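Local coordinates for protein thiosulfate sulfurtransferase (Pseudomonas aeruginosa, PDB 1YT8) that probably transfers sulfur from thiosulfate to cyanide, as a sulfurtransferase built from repeated rhodanese-like domains, at residues 153-158 against 237-242; 159-164 against 230-235. All blocks are in the same frame, centred on the assembly; numbering follows the deposited sequence.

Interaction 1. Residues 153-158 against 237-242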
ATOM      1  N   ARG A 153     -13.414  -1.510   2.553  1.00 10.73           N
ATOM      2  CA  ARG A 153     -12.040  -1.953   2.778  1.00  9.70           C
ATOM      3  C   ARG A 153     -11.760  -3.303   2.121  1.00 10.40           C
ATOM      4  O   ARG A 153     -12.612  -3.861   1.429  1.00 10.54           O
ATOM      5  CB  ARG A 153     -11.777  -2.074   4.282  1.00  7.21           C
ATOM      6  CG  ARG A 153     -12.021  -0.792   5.074  1.00 10.85           C
ATOM      7  CD  ARG A 153     -11.919  -1.071   6.562  1.00 10.10           C
ATOM      8  NE  ARG A 153     -13.034  -1.892   7.038  1.00 10.05           N
ATOM      9  CZ  ARG A 153     -13.006  -2.604   8.161  1.00 11.14           C
ATOM     10  NH1 ARG A 153     -11.918  -2.601   8.927  1.00 11.69           N
ATOM     11  NH2 ARG A 153     -14.062  -3.320   8.521  1.00 12.14           N
ATOM     12  N   ARG A 154     -10.552  -3.823   2.331  1.00 11.87           N
ATOM     13  CA  ARG A 154     -10.200  -5.135   1.789  1.00 13.38           C
ATOM     14  C   ARG A 154     -11.031  -6.154   2.558  1.00 13.24           C
ATOM     15  O   ARG A 154     -11.414  -5.908   3.696  1.00 12.56           O
ATOM     16  CB  ARG A 154      -8.720  -5.455   2.018  1.00 14.19           C
ATOM     17  CG  ARG A 154      -7.732  -4.579   1.270  1.00 15.66           C
ATOM     18  CD  ARG A 154      -6.335  -5.200   1.353  1.00 19.79           C
ATOM     19  NE  ARG A 154      -5.962  -5.508   2.732  1.00 20.23           N
ATOM     20  CZ  ARG A 154      -5.356  -4.661   3.558  1.00 24.64           C
ATOM     21  NH1 ARG A 154      -5.039  -3.438   3.152  1.00 24.29           N
ATOM     22  NH2 ARG A 154      -5.080  -5.032   4.800  1.00 24.41           N
ATOM     23  N   PHE A 155     -11.289  -7.306   1.952  1.00 14.83           N
ATOM     24  CA  PHE A 155     -12.082  -8.334   2.618  1.00 13.96           C
ATOM     25  C   PHE A 155     -11.469  -8.775   3.952  1.00 12.95           C
ATOM     26  O   PHE A 155     -12.197  -9.041   4.909  1.00 13.77           O
ATOM     27  CB  PHE A 155     -12.253  -9.552   1.707  1.00 14.66           C
ATOM     28  CG  PHE A 155     -13.206 -10.580   2.250  1.00 15.91           C
ATOM     29  CD1 PHE A 155     -14.562 -10.285   2.388  1.00 16.99           C
ATOM     30  CD2 PHE A 155     -12.747 -11.830   2.652  1.00 16.66           C
ATOM     31  CE1 PHE A 155     -15.446 -11.219   2.921  1.00 18.26           C
ATOM     32  CE2 PHE A 155     -13.620 -12.772   3.186  1.00 18.34           C
ATOM     33  CZ  PHE A 155     -14.975 -12.467   3.323  1.00 17.70           C
ATOM     34  N   ASP A 156     -10.141  -8.858   4.028  1.00 14.10           N
ATOM     35  CA  ASP A 156      -9.512  -9.276   5.284  1.00 14.62           C
ATOM     36  C   ASP A 156      -9.729  -8.264   6.411  1.00 14.23           C
ATOM     37  O   ASP A 156      -9.789  -8.634   7.587  1.00 15.08           O
ATOM     38  CB  ASP A 156      -8.011  -9.541   5.097  1.00 17.16           C
ATOM     39  CG  ASP A 156      -7.245  -8.313   4.642  1.00 20.12           C
ATOM     40  OD1 ASP A 156      -7.316  -7.974   3.443  1.00 26.75           O
ATOM     41  OD2 ASP A 156      -6.570  -7.688   5.485  1.00 22.86           O
ATOM     42  N   GLU A 157      -9.842  -6.986   6.062  1.00 15.22           N
ATOM     43  CA  GLU A 157     -10.080  -5.961   7.074  1.00 12.05           C
ATOM     44  C   GLU A 157     -11.502  -6.125   7.585  1.00 11.25           C
ATOM     45  O   GLU A 157     -11.757  -6.080   8.792  1.00 12.39           O
ATOM     46  CB  GLU A 157      -9.909  -4.567   6.477  1.00 13.51           C
ATOM     47  CG  GLU A 157      -8.470  -4.185   6.191  1.00 14.87           C
ATOM     48  CD  GLU A 157      -8.366  -2.838   5.508  1.00 14.93           C
ATOM     49  OE1 GLU A 157      -8.548  -2.787   4.273  1.00 15.74           O
ATOM     50  OE2 GLU A 157      -8.119  -1.832   6.207  1.00 13.02           O
ATOM     51  N   TYR A 158     -12.428  -6.310   6.648  1.00 12.10           N
ATOM     52  CA  TYR A 158     -13.839  -6.501   6.967  1.00 11.02           C
ATOM     53  C   TYR A 158     -14.006  -7.717   7.878  1.00 12.08           C
ATOM     54  O   TYR A 158     -14.824  -7.710   8.798  1.00 12.61           O
ATOM     55  CB  TYR A 158     -14.629  -6.683   5.662  1.00 11.72           C
ATOM     56  CG  TYR A 158     -15.999  -7.303   5.819  1.00 12.45           C
ATOM     57  CD1 TYR A 158     -17.107  -6.534   6.184  1.00 13.38           C
ATOM     58  CD2 TYR A 158     -16.182  -8.671   5.616  1.00 13.24           C
ATOM     59  CE1 TYR A 158     -18.371  -7.121   6.340  1.00 13.64           C
ATOM     60  CE2 TYR A 158     -17.431  -9.265   5.770  1.00 13.50           C
ATOM     61  CZ  TYR A 158     -18.517  -8.489   6.132  1.00 12.95           C
ATOM     62  OH  TYR A 158     -19.744  -9.094   6.302  1.00 13.60           O
ATOM     63  N   THR A 237     -18.754 -12.803   6.758  1.00 14.75           N
ATOM     64  CA  THR A 237     -18.477 -13.216   5.389  1.00 14.33           C
ATOM     65  C   THR A 237     -19.465 -12.696   4.336  1.00 15.54           C
ATOM     66  O   THR A 237     -19.460 -13.172   3.203  1.00 16.21           O
ATOM     67  CB  THR A 237     -18.445 -14.763   5.297  1.00 16.48           C
ATOM     68  OG1 THR A 237     -19.726 -15.286   5.666  1.00 17.38           O
ATOM     69  CG2 THR A 237     -17.398 -15.339   6.245  1.00 16.79           C
ATOM     70  N   ARG A 238     -20.315 -11.739   4.700  1.00 15.72           N
ATOM     71  CA  ARG A 238     -21.268 -11.194   3.734  1.00 14.78           C
ATOM     72  C   ARG A 238     -20.473 -10.466   2.663  1.00 15.31           C
ATOM     73  O   ARG A 238     -19.592  -9.660   2.968  1.00 13.93           O
ATOM     74  CB  ARG A 238     -22.234 -10.224   4.412  1.00 14.72           C
ATOM     75  CG  ARG A 238     -22.839 -10.768   5.691  1.00 13.93           C
ATOM     76  CD  ARG A 238     -23.999  -9.907   6.164  1.00 15.35           C
ATOM     77  NE  ARG A 238     -24.334 -10.197   7.553  1.00 17.33           N
ATOM     78  CZ  ARG A 238     -23.672  -9.708   8.598  1.00 20.06           C
ATOM     79  NH1 ARG A 238     -22.640  -8.895   8.412  1.00 16.39           N
ATOM     80  NH2 ARG A 238     -24.035 -10.043   9.830  1.00 20.19           N
ATOM     81  N   ARG A 239     -20.785 -10.745   1.405  1.00 15.63           N
ATOM     82  CA  ARG A 239     -20.057 -10.128   0.312  1.00 17.04           C
ATOM     83  C   ARG A 239     -20.912  -9.937  -0.935  1.00 16.92           C
ATOM     84  O   ARG A 239     -21.955 -10.573  -1.093  1.00 18.64           O
ATOM     85  CB  ARG A 239     -18.819 -10.986  -0.002  1.00 20.89           C
ATOM     86  CG  ARG A 239     -18.138 -10.671  -1.319  1.00 26.63           C
ATOM     87  CD  ARG A 239     -16.619 -10.775  -1.226  1.00 31.35           C
ATOM     88  NE  ARG A 239     -16.147 -12.042  -0.674  1.00 32.75           N
ATOM     89  CZ  ARG A 239     -14.868 -12.413  -0.659  1.00 33.17           C
ATOM     90  NH1 ARG A 239     -13.937 -11.613  -1.170  1.00 31.76           N
ATOM     91  NH2 ARG A 239     -14.515 -13.579  -0.132  1.00 31.28           N
ATOM     92  N   PHE A 240     -20.471  -9.038  -1.810  1.00 16.98           N
ATOM     93  CA  PHE A 240     -21.174  -8.769  -3.053  1.00 18.11           C
ATOM     94  C   PHE A 240     -21.162 -10.039  -3.897  1.00 18.67           C
ATOM     95  O   PHE A 240     -20.373 -10.955  -3.653  1.00 17.64           O
ATOM     96  CB  PHE A 240     -20.477  -7.634  -3.815  1.00 19.37           C
ATOM     97  CG  PHE A 240     -19.080  -7.974  -4.266  1.00 20.24           C
ATOM     98  CD1 PHE A 240     -18.867  -8.703  -5.434  1.00 20.79           C
ATOM     99  CD2 PHE A 240     -17.978  -7.588  -3.507  1.00 20.36           C
ATOM    100  CE1 PHE A 240     -17.575  -9.044  -5.839  1.00 21.51           C
ATOM    101  CE2 PHE A 240     -16.683  -7.923  -3.900  1.00 20.44           C
ATOM    102  CZ  PHE A 240     -16.480  -8.652  -5.066  1.00 22.96           C
ATOM    103  N   GLY A 241     -22.032 -10.083  -4.898  1.00 19.48           N
ATOM    104  CA  GLY A 241     -22.085 -11.245  -5.761  1.00 20.94           C
ATOM    105  C   GLY A 241     -21.924 -10.855  -7.216  1.00 22.25           C
ATOM    106  O   GLY A 241     -21.674  -9.687  -7.535  1.00 22.04           O
ATOM    107  N   ALA A 242     -22.055 -11.839  -8.097  1.00 22.93           N
ATOM    108  CA  ALA A 242     -21.953 -11.602  -9.529  1.00 25.27           C
ATOM    109  C   ALA A 242     -23.161 -10.761  -9.916  1.00 26.21           C
ATOM    110  O   ALA A 242     -24.219 -10.858  -9.290  1.00 27.17           O
ATOM    111  CB  ALA A 242     -21.968 -12.929 -10.279  1.00 24.59           C
TER
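The guanidinium of Arg239 lies flat on the ring of Phe155, the two planes only 6° apart, and CZ of Arg239 sits 3.6 Å from the ring centroid. The cation sits over the face of the ring, a cation-pi stack: NH2 of Arg239 rests 3.5 Å from CE2 of Phe155, NH1 covers CG, and NE lies over the CD1–CE1 side. With CG anti to the backbone N (chi1 -172°), Phe155 reaches out from the first turn of helix 155-160, while the Arg239 chain bends at chi2 and chi3 to lay its flat end on that face. The ring edge meets CA of Thr237. One turn along, Tyr158 sends its hydroxyl to the same strip of chain. Arg238 N gives OH of Tyr158 a weak bond of 3.1 Å, bent to 125°, and CB of Arg238 packs against the same oxygen. Backbone hydrogen bonds of Arg238 and Phe240 with Ser168 fasten this segment beside edge strand 167-168. Stacked this way, the guanidinium should keep its N-H edge available while the ring shields one face; the buried Tyr158 hydroxyl is satisfied chiefly by the carbonyl of Gly166, which NH1 of Arg238 also reaches.

Interaction 2. Residues 159-164 against 230-235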
ATOM      1  N   GLN A 159     -13.232  -8.765   7.623  1.00 13.51           N
ATOM      2  CA  GLN A 159     -13.324  -9.957   8.453  1.00 15.15           C
ATOM      3  C   GLN A 159     -12.747  -9.744   9.849  1.00 15.36           C
ATOM      4  O   GLN A 159     -13.129 -10.439  10.797  1.00 15.32           O
ATOM      5  CB  GLN A 159     -12.625 -11.141   7.780  1.00 16.51           C
ATOM      6  CG  GLN A 159     -13.380 -11.695   6.593  1.00 17.92           C
ATOM      7  CD  GLN A 159     -13.175 -13.189   6.445  1.00 18.80           C
ATOM      8  OE1 GLN A 159     -12.068 -13.653   6.176  1.00 17.21           O
ATOM      9  NE2 GLN A 159     -14.246 -13.952   6.638  1.00 16.65           N
ATOM     10  N   THR A 160     -11.839  -8.786   9.992  1.00 13.70           N
ATOM     11  CA  THR A 160     -11.256  -8.528  11.305  1.00 13.92           C
ATOM     12  C   THR A 160     -12.312  -7.930  12.239  1.00 14.61           C
ATOM     13  O   THR A 160     -12.458  -8.357  13.386  1.00 13.74           O
ATOM     14  CB  THR A 160     -10.034  -7.604  11.191  1.00 13.26           C
ATOM     15  OG1 THR A 160      -9.039  -8.252  10.388  1.00 14.11           O
ATOM     16  CG2 THR A 160      -9.445  -7.317  12.566  1.00 17.57           C
HETATM   17  N   MSE A 161     -13.045  -6.938  11.747  1.00 12.60           N
HETATM   18  CA  MSE A 161     -14.125  -6.331  12.519  1.00 12.89           C
HETATM   19  C   MSE A 161     -15.025  -5.613  11.531  1.00 12.57           C
HETATM   20  O   MSE A 161     -14.550  -5.074  10.529  1.00 12.95           O
HETATM   21  CB  MSE A 161     -13.594  -5.352  13.579  1.00 13.81           C
HETATM   22  CG  MSE A 161     -13.122  -4.014  13.051  1.00 15.58           C
HETATM   23 SE   MSE A 161     -11.401  -4.127  12.178  1.00 16.30          SE
HETATM   24  CE  MSE A 161     -10.761  -2.320  12.597  1.00 14.89           C
ATOM     25  N   SER A 162     -16.324  -5.622  11.797  1.00 12.91           N
ATOM     26  CA  SER A 162     -17.270  -4.986  10.893  1.00 12.36           C
ATOM     27  C   SER A 162     -18.511  -4.447  11.589  1.00 12.13           C
ATOM     28  O   SER A 162     -18.820  -4.815  12.727  1.00 12.00           O
ATOM     29  CB  SER A 162     -17.686  -5.978   9.803  1.00 14.24           C
ATOM     30  OG  SER A 162     -18.124  -7.198  10.378  1.00 13.60           O
ATOM     31  N   ILE A 163     -19.218  -3.566  10.890  1.00 12.15           N
ATOM     32  CA  ILE A 163     -20.443  -2.963  11.407  1.00 13.08           C
ATOM     33  C   ILE A 163     -21.539  -4.027  11.252  1.00 13.89           C
ATOM     34  O   ILE A 163     -21.597  -4.716  10.235  1.00 14.24           O
ATOM     35  CB  ILE A 163     -20.819  -1.697  10.582  1.00 13.66           C
ATOM     36  CG1 ILE A 163     -19.634  -0.724  10.541  1.00 12.09           C
ATOM     37  CG2 ILE A 163     -22.063  -1.029  11.171  1.00 11.42           C
ATOM     38  CD1 ILE A 163     -19.149  -0.252  11.918  1.00 12.56           C
ATOM     39  N   PRO A 164     -22.410  -4.185  12.264  1.00 15.24           N
ATOM     40  CA  PRO A 164     -23.488  -5.181  12.208  1.00 15.33           C
ATOM     41  C   PRO A 164     -24.252  -5.216  10.893  1.00 16.36           C
ATOM     42  O   PRO A 164     -24.772  -4.195  10.442  1.00 14.33           O
ATOM     43  CB  PRO A 164     -24.382  -4.784  13.380  1.00 16.39           C
ATOM     44  CG  PRO A 164     -23.393  -4.300  14.378  1.00 15.46           C
ATOM     45  CD  PRO A 164     -22.456  -3.443  13.535  1.00 13.66           C
ATOM     46  N   GLN A 230     -20.758   1.179  20.711  1.00 17.79           N
ATOM     47  CA  GLN A 230     -21.576   0.190  20.028  1.00 16.50           C
ATOM     48  C   GLN A 230     -20.780  -1.083  19.745  1.00 17.99           C
ATOM     49  O   GLN A 230     -19.563  -1.098  19.888  1.00 18.21           O
ATOM     50  CB  GLN A 230     -22.160   0.820  18.767  1.00 16.31           C
ATOM     51  CG  GLN A 230     -23.158   1.902  19.152  1.00 15.32           C
ATOM     52  CD  GLN A 230     -23.497   2.860  18.041  1.00 15.82           C
ATOM     53  OE1 GLN A 230     -23.170   2.633  16.872  1.00 16.49           O
ATOM     54  NE2 GLN A 230     -24.171   3.945  18.401  1.00 13.64           N
ATOM     55  N   GLN A 231     -21.474  -2.144  19.355  1.00 19.99           N
ATOM     56  CA  GLN A 231     -20.839  -3.441  19.136  1.00 19.46           C
ATOM     57  C   GLN A 231     -20.471  -3.808  17.701  1.00 16.84           C
ATOM     58  O   GLN A 231     -21.290  -3.731  16.794  1.00 15.58           O
ATOM     59  CB  GLN A 231     -21.738  -4.533  19.727  1.00 23.08           C
ATOM     60  CG  GLN A 231     -21.178  -5.951  19.667  1.00 30.79           C
ATOM     61  CD  GLN A 231     -19.959  -6.138  20.551  1.00 34.08           C
ATOM     62  OE1 GLN A 231     -19.953  -5.727  21.714  1.00 37.43           O
ATOM     63  NE2 GLN A 231     -18.922  -6.772  20.007  1.00 35.48           N
ATOM     64  N   LEU A 232     -19.225  -4.231  17.520  1.00 15.55           N
ATOM     65  CA  LEU A 232     -18.729  -4.648  16.217  1.00 16.99           C
ATOM     66  C   LEU A 232     -18.887  -6.157  16.086  1.00 17.04           C
ATOM     67  O   LEU A 232     -18.969  -6.868  17.088  1.00 19.31           O
ATOM     68  CB  LEU A 232     -17.244  -4.294  16.074  1.00 17.30           C
ATOM     69  CG  LEU A 232     -16.888  -2.809  15.973  1.00 16.79           C
ATOM     70  CD1 LEU A 232     -15.376  -2.630  16.096  1.00 17.12           C
ATOM     71  CD2 LEU A 232     -17.394  -2.257  14.644  1.00 16.94           C
ATOM     72  N   GLU A 233     -18.948  -6.641  14.852  1.00 17.07           N
ATOM     73  CA  GLU A 233     -19.044  -8.069  14.608  1.00 17.95           C
ATOM     74  C   GLU A 233     -17.658  -8.484  14.128  1.00 18.38           C
ATOM     75  O   GLU A 233     -16.832  -7.628  13.806  1.00 16.99           O
ATOM     76  CB  GLU A 233     -20.107  -8.373  13.551  1.00 19.14           C
ATOM     77  CG  GLU A 233     -21.502  -7.937  13.969  1.00 20.41           C
ATOM     78  CD  GLU A 233     -22.595  -8.492  13.072  1.00 23.93           C
ATOM     79  OE1 GLU A 233     -22.448  -8.442  11.831  1.00 23.08           O
ATOM     80  OE2 GLU A 233     -23.612  -8.968  13.616  1.00 25.36           O
ATOM     81  N   HIS A 234     -17.392  -9.785  14.081  1.00 16.38           N
ATOM     82  CA  HIS A 234     -16.075 -10.253  13.664  1.00 16.91           C
ATOM     83  C   HIS A 234     -16.189 -11.544  12.870  1.00 15.41           C
ATOM     84  O   HIS A 234     -17.107 -12.331  13.093  1.00 18.90           O
ATOM     85  CB  HIS A 234     -15.200 -10.495  14.903  1.00 16.07           C
ATOM     86  CG  HIS A 234     -15.145  -9.329  15.840  1.00 18.71           C
ATOM     87  ND1 HIS A 234     -14.316  -8.247  15.636  1.00 18.70           N
ATOM     88  CD2 HIS A 234     -15.834  -9.065  16.977  1.00 17.71           C
ATOM     89  CE1 HIS A 234     -14.497  -7.367  16.605  1.00 20.88           C
ATOM     90  NE2 HIS A 234     -15.412  -7.839  17.432  1.00 20.31           N
ATOM     91  N   GLY A 235     -15.253 -11.755  11.947  1.00 14.36           N
ATOM     92  CA  GLY A 235     -15.248 -12.967  11.146  1.00 13.85           C
ATOM     93  C   GLY A 235     -16.424 -13.106  10.199  1.00 15.20           C
ATOM     94  O   GLY A 235     -16.741 -14.210   9.745  1.00 13.21           O
TER
HETATM   95  O   HOH W   1     -20.783  -7.309  10.197  1.00 16.34           O
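The imidazole of His234 meets Thr160 edge-on: ND1 donates to Thr160 O at 2.9 Å, with the oxygen almost in the ring plane. The bond is nearly straight at 168°, and ND1 lies in the carbonyl plane of Thr160, on a lone pair. CB of Met161, a selenomethionine, approaches the ring obliquely, 3.6 Å from ND1. Gly235 N binds Gln159 O, and Ser162 and Glu233 form a single antiparallel bridge as a hydrogen-bonded pair; Glu233 N to Ser162 O is the straighter of its two bonds, whereas Ser162 N comes to Glu233 O from above the carbonyl plane. These bonds tie the end of helix 155-160 and the segment after it to the loop after helix 221-227. Leu232 splits its branches, CD1 toward CG of Met161 and CD2 toward CD1 of Ile163. Glu233, extended beyond CG, runs across Pro164. A water bound to its OE1 at 2.6 Å also donates to Ile163 O and accepts from Ser162 OG. Arg238 and the amide of Gly165 bind OE1 too. So many donors around one oxygen would be expected to favour the ionised carboxylate, while the Thr160 carbonyl can only accept, which would favour a proton on ND1 of His234.

Helix 155-160 follows strand 147-151 of the second rhodanese-like domain; it carries Phe155 and Tyr158 of interaction 1, and its end runs into 159-164 of interaction 2. The chain then passes through edge strand 167-168, goes on through strands 188-192 and 215-218, and leaves helix 221-227 to return past helix 155-160. Interaction 2 closes the inner loop, 159-164 with 230-235, and interaction 1 the outer one, 153-158 with 237-242, so interaction 2 is nested inside the loop closed by interaction 1. They also touch: Arg153 reaches Met161 O. Together they lay the connection leading to helix 245-262 against the edge of the domain.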